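Local atomic coordinates of reducing end xylose-releasing exo-oligoxylanase (Paenibacillus barengoltzii G22, PDB entry 5YXT), a protein that probably hydrolyses xylo-oligosaccharides, releasing xylose from their reducing ends, as a glycoside hydrolase of family 8. Residues Q155-G167 against F205-W217. Sequence-based numbering, arbitrary orientation.
Sequences QARDLLRTCLHKG and FALWAYPEDRAFW
Side chains of helix 152-165 pack against the end of helix 199-208, the linker after it and the start of helix 214-231: L160 and L164 meet residues of the two helices in an apolar floor, while R161 and H165 meet the linker between them through charged and polar groups. For the floor, L160 CD2 sits over one face of the F205 ring, 3.9 Å from its centroid and 15° off the normal, and the same methyl touches W217 CZ2. One turn on, L164 CD1 lies against the indole of W217, on the face opposite F205 CB, while L164 CD2 reaches F216 CE1 at 3.5 Å. The short linker pairs helices 199-208 and 214-231, and helix 152-165 packs against both, consistent with the (alpha/alpha)6 barrel of glycoside hydrolase family 8; L160 also touches A133 of helix 126-143. On the polar side, the buried carboxylate of D213 binds two partners. H165 NE2 donates to D213 OD1 on its syn side (2.7 Å, N-H...O 161°), close to the imidazole plane, and R161 NH2 forms a salt bridge with D213 OD2 at 3.0 Å, the guanidinium and carboxylate nearly coplanar. With CG anti to the backbone N (chi1 172°) and a bend at chi3, the chain of R161 brings NH2 to D213. E212 OE2 approaches R161 NH2 at 2.8 Å from over the guanidinium face, a purely electrostatic pairing. Beyond this network Y210 lies across the helix: R157 CB covers one ring face, and Y210 OH donates to D158 OD1 at 2.5 Å. One water bridges R157 O and Y210 N, accepting from the amide and donating to the carbonyl.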
loop_
_atom_site.group_PDB
_atom_site.type_symbol
_atom_site.label_atom_id
_atom_site.label_comp_id
_atom_site.label_asym_id
_atom_site.label_seq_id
_atom_site.Cartn_x
_atom_site.Cartn_y
_atom_site.Cartn_z
ATOM N N GLN C 155 12.352 16.459 -43.969
ATOM C CA GLN C 155 11.148 17.139 -43.495
ATOM C C GLN C 155 11.219 17.396 -41.993
ATOM O O GLN C 155 10.805 18.457 -41.515
ATOM C CB GLN C 155 9.904 16.316 -43.835
ATOM C CG GLN C 155 9.674 16.113 -45.328
ATOM C CD GLN C 155 9.092 17.330 -45.992
ATOM O OE1 GLN C 155 8.507 18.200 -45.333
ATOM N NE2 GLN C 155 9.242 17.407 -47.312
ATOM N N ALA C 156 11.762 16.440 -41.236
ATOM C CA ALA C 156 11.823 16.573 -39.781
ATOM C C ALA C 156 12.815 17.651 -39.355
ATOM O O ALA C 156 12.502 18.502 -38.509
ATOM C CB ALA C 156 12.194 15.226 -39.155
ATOM N N ARG C 157 14.021 17.626 -39.923
ATOM C CA ARG C 157 15.022 18.625 -39.569
ATOM C C ARG C 157 14.595 20.020 -40.014
ATOM O O ARG C 157 14.818 21.000 -39.293
ATOM C CB ARG C 157 16.375 18.237 -40.168
ATOM C CG ARG C 157 17.012 17.003 -39.488
ATOM C CD ARG C 157 18.414 16.693 -40.025
ATOM N NE ARG C 157 18.355 16.335 -41.437
ATOM C CZ ARG C 157 18.206 15.096 -41.895
ATOM N NH1 ARG C 157 18.119 14.072 -41.058
ATOM N NH2 ARG C 157 18.151 14.882 -43.205
ATOM N N ASP C 158 13.969 20.132 -41.191
ATOM C CA ASP C 158 13.471 21.436 -41.626
ATOM C C ASP C 158 12.379 21.937 -40.692
ATOM O O ASP C 158 12.347 23.124 -40.335
ATOM C CB ASP C 158 12.942 21.359 -43.060
ATOM C CG ASP C 158 14.043 21.173 -44.080
ATOM O OD1 ASP C 158 15.231 21.305 -43.719
ATOM O OD2 ASP C 158 13.712 20.889 -45.249
ATOM N N LEU C 159 11.469 21.047 -40.291
ATOM C CA LEU C 159 10.437 21.437 -39.338
ATOM C C LEU C 159 11.055 21.923 -38.026
ATOM O O LEU C 159 10.689 22.986 -37.507
ATOM C CB LEU C 159 9.500 20.257 -39.102
ATOM C CG LEU C 159 8.200 20.532 -38.361
ATOM C CD1 LEU C 159 8.373 20.405 -36.857
ATOM C CD2 LEU C 159 7.738 21.918 -38.717
ATOM N N LEU C 160 11.994 21.148 -37.477
ATOM C CA LEU C 160 12.608 21.502 -36.199
ATOM C C LEU C 160 13.367 22.814 -36.288
ATOM O O LEU C 160 13.434 23.555 -35.304
ATOM C CB LEU C 160 13.545 20.391 -35.749
ATOM C CG LEU C 160 12.834 19.105 -35.349
ATOM C CD1 LEU C 160 13.867 18.041 -35.072
ATOM C CD2 LEU C 160 11.942 19.359 -34.121
ATOM N N ARG C 161 13.949 23.110 -37.455
ATOM C CA ARG C 161 14.629 24.383 -37.650
ATOM C C ARG C 161 13.645 25.544 -37.570
ATOM O O ARG C 161 13.910 26.547 -36.898
ATOM C CB ARG C 161 15.375 24.375 -38.988
ATOM C CG ARG C 161 15.937 25.719 -39.324
ATOM C CD ARG C 161 17.034 25.560 -40.337
ATOM N NE ARG C 161 18.001 26.701 -39.958
ATOM C CZ ARG C 161 18.667 26.824 -38.769
ATOM N NH1 ARG C 161 19.441 27.849 -38.486
ATOM N NH2 ARG C 161 18.610 25.911 -37.825
ATOM N N THR C 162 12.504 25.425 -38.252
ATOM C CA THR C 162 11.449 26.428 -38.136
ATOM C C THR C 162 11.028 26.637 -36.684
ATOM O O THR C 162 10.839 27.777 -36.241
ATOM C CB THR C 162 10.248 25.994 -38.977
ATOM O OG1 THR C 162 10.670 25.761 -40.325
ATOM C CG2 THR C 162 9.154 27.057 -38.955
ATOM N N CYS C 163 10.855 25.541 -35.937
ATOM C CA CYS C 163 10.351 25.620 -34.567
ATOM C C CYS C 163 11.235 26.479 -33.672
ATOM O O CYS C 163 10.755 27.050 -32.686
ATOM C CB CYS C 163 10.234 24.210 -33.985
ATOM S SG CYS C 163 8.844 23.257 -34.705
ATOM N N LEU C 164 12.526 26.556 -33.972
ATOM C CA LEU C 164 13.445 27.327 -33.150
ATOM C C LEU C 164 13.750 28.703 -33.722
ATOM O O LEU C 164 13.976 29.644 -32.955
ATOM C CB LEU C 164 14.760 26.551 -32.972
ATOM C CG LEU C 164 14.653 25.207 -32.232
ATOM C CD1 LEU C 164 16.017 24.677 -31.835
ATOM C CD2 LEU C 164 13.765 25.300 -31.001
ATOM N N HIS C 165 13.762 28.840 -35.044
ATOM C CA HIS C 165 14.345 30.012 -35.681
ATOM C C HIS C 165 13.331 30.949 -36.318
ATOM O O HIS C 165 13.716 32.049 -36.733
ATOM C CB HIS C 165 15.372 29.579 -36.737
ATOM C CG HIS C 165 16.598 28.954 -36.154
ATOM N ND1 HIS C 165 17.563 29.685 -35.494
ATOM C CD2 HIS C 165 17.000 27.662 -36.097
ATOM C CE1 HIS C 165 18.519 28.872 -35.075
ATOM N NE2 HIS C 165 18.203 27.638 -35.431
ATOM N N LYS C 166 12.060 30.562 -36.403
ATOM C CA LYS C 166 11.060 31.450 -36.990
ATOM C C LYS C 166 11.045 32.791 -36.265
ATOM O O LYS C 166 11.191 32.863 -35.042
ATOM C CB LYS C 166 9.670 30.807 -36.941
ATOM C CG LYS C 166 8.561 31.636 -37.590
ATOM C CD LYS C 166 8.981 32.160 -38.963
ATOM C CE LYS C 166 9.142 31.042 -39.986
ATOM N NZ LYS C 166 9.058 31.570 -41.383
ATOM N N GLY C 167 10.880 33.861 -37.036
ATOM C CA GLY C 167 10.883 35.197 -36.492
ATOM C C GLY C 167 12.241 35.852 -36.443
ATOM O O GLY C 167 12.316 37.054 -36.162
ATOM N N PHE C 205 16.051 14.977 -30.370
ATOM C CA PHE C 205 16.329 16.102 -31.257
ATOM C C PHE C 205 17.767 16.578 -31.084
ATOM O O PHE C 205 18.418 16.964 -32.058
ATOM C CB PHE C 205 15.355 17.257 -31.009
ATOM C CG PHE C 205 13.907 16.906 -31.275
ATOM C CD1 PHE C 205 13.571 15.808 -32.048
ATOM C CD2 PHE C 205 12.894 17.683 -30.749
ATOM C CE1 PHE C 205 12.240 15.476 -32.276
ATOM C CE2 PHE C 205 11.569 17.370 -30.978
ATOM C CZ PHE C 205 11.242 16.261 -31.744
ATOM N N ALA C 206 18.279 16.538 -29.850
ATOM C CA ALA C 206 19.663 16.917 -29.566
ATOM C C ALA C 206 20.685 15.996 -30.225
ATOM O O ALA C 206 21.880 16.323 -30.223
ATOM C CB ALA C 206 19.907 16.933 -28.056
ATOM N N LEU C 207 20.259 14.847 -30.746
ATOM C CA LEU C 207 21.120 13.986 -31.547
ATOM C C LEU C 207 20.882 14.109 -33.042
ATOM O O LEU C 207 21.806 13.862 -33.818
ATOM C CB LEU C 207 20.919 12.517 -31.162
ATOM C CG LEU C 207 20.883 12.137 -29.690
ATOM C CD1 LEU C 207 20.167 10.798 -29.574
ATOM C CD2 LEU C 207 22.291 12.074 -29.101
ATOM N N TRP C 208 19.667 14.456 -33.483
ATOM C CA TRP C 208 19.295 14.293 -34.882
ATOM C C TRP C 208 18.796 15.551 -35.576
ATOM O O TRP C 208 18.552 15.502 -36.789
ATOM C CB TRP C 208 18.217 13.210 -35.029
ATOM C CG TRP C 208 18.621 11.884 -34.479
ATOM C CD1 TRP C 208 19.874 11.342 -34.462
ATOM C CD2 TRP C 208 17.761 10.922 -33.873
ATOM N NE1 TRP C 208 19.847 10.103 -33.872
ATOM C CE2 TRP C 208 18.558 9.819 -33.505
ATOM C CE3 TRP C 208 16.386 10.882 -33.608
ATOM C CZ2 TRP C 208 18.030 8.692 -32.885
ATOM C CZ3 TRP C 208 15.863 9.757 -32.992
ATOM C CH2 TRP C 208 16.681 8.681 -32.640
ATOM N N ALA C 209 18.638 16.665 -34.870
ATOM C CA ALA C 209 18.328 17.914 -35.550
ATOM C C ALA C 209 19.548 18.381 -36.344
ATOM O O ALA C 209 20.624 17.780 -36.286
ATOM C CB ALA C 209 17.890 18.977 -34.543
ATOM N N TYR C 210 19.382 19.466 -37.095
ATOM C CA TYR C 210 20.537 20.120 -37.694
ATOM C C TYR C 210 21.570 20.414 -36.607
ATOM O O TYR C 210 21.198 20.842 -35.503
ATOM C CB TYR C 210 20.124 21.420 -38.392
ATOM C CG TYR C 210 19.449 21.193 -39.715
ATOM C CD1 TYR C 210 20.028 20.373 -40.672
ATOM C CD2 TYR C 210 18.224 21.771 -40.001
ATOM C CE1 TYR C 210 19.410 20.148 -41.885
ATOM C CE2 TYR C 210 17.596 21.553 -41.216
ATOM C CZ TYR C 210 18.195 20.742 -42.150
ATOM O OH TYR C 210 17.581 20.516 -43.360
ATOM N N PRO C 211 22.861 20.193 -36.875
ATOM C CA PRO C 211 23.867 20.239 -35.797
ATOM C C PRO C 211 23.855 21.508 -34.966
ATOM O O PRO C 211 24.054 21.429 -33.746
ATOM C CB PRO C 211 25.184 20.081 -36.568
ATOM C CG PRO C 211 24.809 19.241 -37.754
ATOM C CD PRO C 211 23.437 19.719 -38.150
ATOM N N GLU C 212 23.607 22.671 -35.579
ATOM C CA GLU C 212 23.683 23.928 -34.842
ATOM C C GLU C 212 22.629 24.039 -33.744
ATOM O O GLU C 212 22.826 24.795 -32.783
ATOM C CB GLU C 212 23.557 25.117 -35.801
ATOM C CG GLU C 212 22.178 25.252 -36.459
ATOM C CD GLU C 212 22.013 24.349 -37.679
ATOM O OE1 GLU C 212 22.933 23.545 -37.979
ATOM O OE2 GLU C 212 20.958 24.445 -38.344
ATOM N N ASP C 213 21.519 23.312 -33.855
ATOM C CA ASP C 213 20.437 23.412 -32.883
ATOM C C ASP C 213 20.519 22.369 -31.771
ATOM O O ASP C 213 19.711 22.416 -30.834
ATOM C CB ASP C 213 19.087 23.285 -33.596
ATOM C CG ASP C 213 18.828 24.432 -34.549
ATOM O OD1 ASP C 213 19.486 25.481 -34.392
ATOM O OD2 ASP C 213 17.965 24.291 -35.439
ATOM N N ARG C 214 21.468 21.434 -31.846
ATOM C CA ARG C 214 21.464 20.312 -30.914
ATOM C C ARG C 214 21.768 20.747 -29.484
ATOM O O ARG C 214 21.211 20.180 -28.539
ATOM C CB ARG C 214 22.446 19.249 -31.379
ATOM C CG ARG C 214 22.128 18.730 -32.757
ATOM C CD ARG C 214 23.061 17.617 -33.175
ATOM N NE ARG C 214 22.688 17.103 -34.488
ATOM C CZ ARG C 214 23.434 16.285 -35.219
ATOM N NH1 ARG C 214 24.614 15.880 -34.772
ATOM N NH2 ARG C 214 22.990 15.863 -36.398
ATOM N N ALA C 215 22.627 21.749 -29.298
ATOM C CA ALA C 215 22.839 22.268 -27.949
ATOM C C ALA C 215 21.541 22.795 -27.345
ATOM O O ALA C 215 21.236 22.521 -26.176
ATOM C CB ALA C 215 23.902 23.366 -27.963
ATOM N N PHE C 216 20.761 23.549 -28.126
ATOM C CA PHE C 216 19.487 24.058 -27.621
ATOM C C PHE C 216 18.575 22.915 -27.185
ATOM O O PHE C 216 17.954 22.977 -26.115
ATOM C CB PHE C 216 18.800 24.926 -28.682
ATOM C CG PHE C 216 17.505 25.550 -28.219
ATOM C CD1 PHE C 216 16.308 24.822 -28.234
ATOM C CD2 PHE C 216 17.474 26.865 -27.776
ATOM C CE1 PHE C 216 15.122 25.389 -27.803
ATOM C CE2 PHE C 216 16.279 27.437 -27.358
ATOM C CZ PHE C 216 15.099 26.688 -27.371
ATOM N N TRP C 217 18.470 21.872 -28.011
ATOM C CA TRP C 217 17.553 20.780 -27.706
ATOM C C TRP C 217 17.971 20.060 -26.434
ATOM O O TRP C 217 17.122 19.668 -25.622
ATOM C CB TRP C 217 17.482 19.796 -28.880
ATOM C CG TRP C 217 16.686 20.314 -30.057
ATOM C CD1 TRP C 217 17.133 20.497 -31.331
ATOM C CD2 TRP C 217 15.302 20.701 -30.058
ATOM N NE1 TRP C 217 16.117 20.988 -32.120
ATOM C CE2 TRP C 217 14.982 21.114 -31.366
ATOM C CE3 TRP C 217 14.305 20.731 -29.082
ATOM C CZ2 TRP C 217 13.701 21.560 -31.723
ATOM C CZ3 TRP C 217 13.029 21.176 -29.440
ATOM C CH2 TRP C 217 12.747 21.588 -30.746
HETATM O O HOH W 1 16.654 20.706 -37.124
#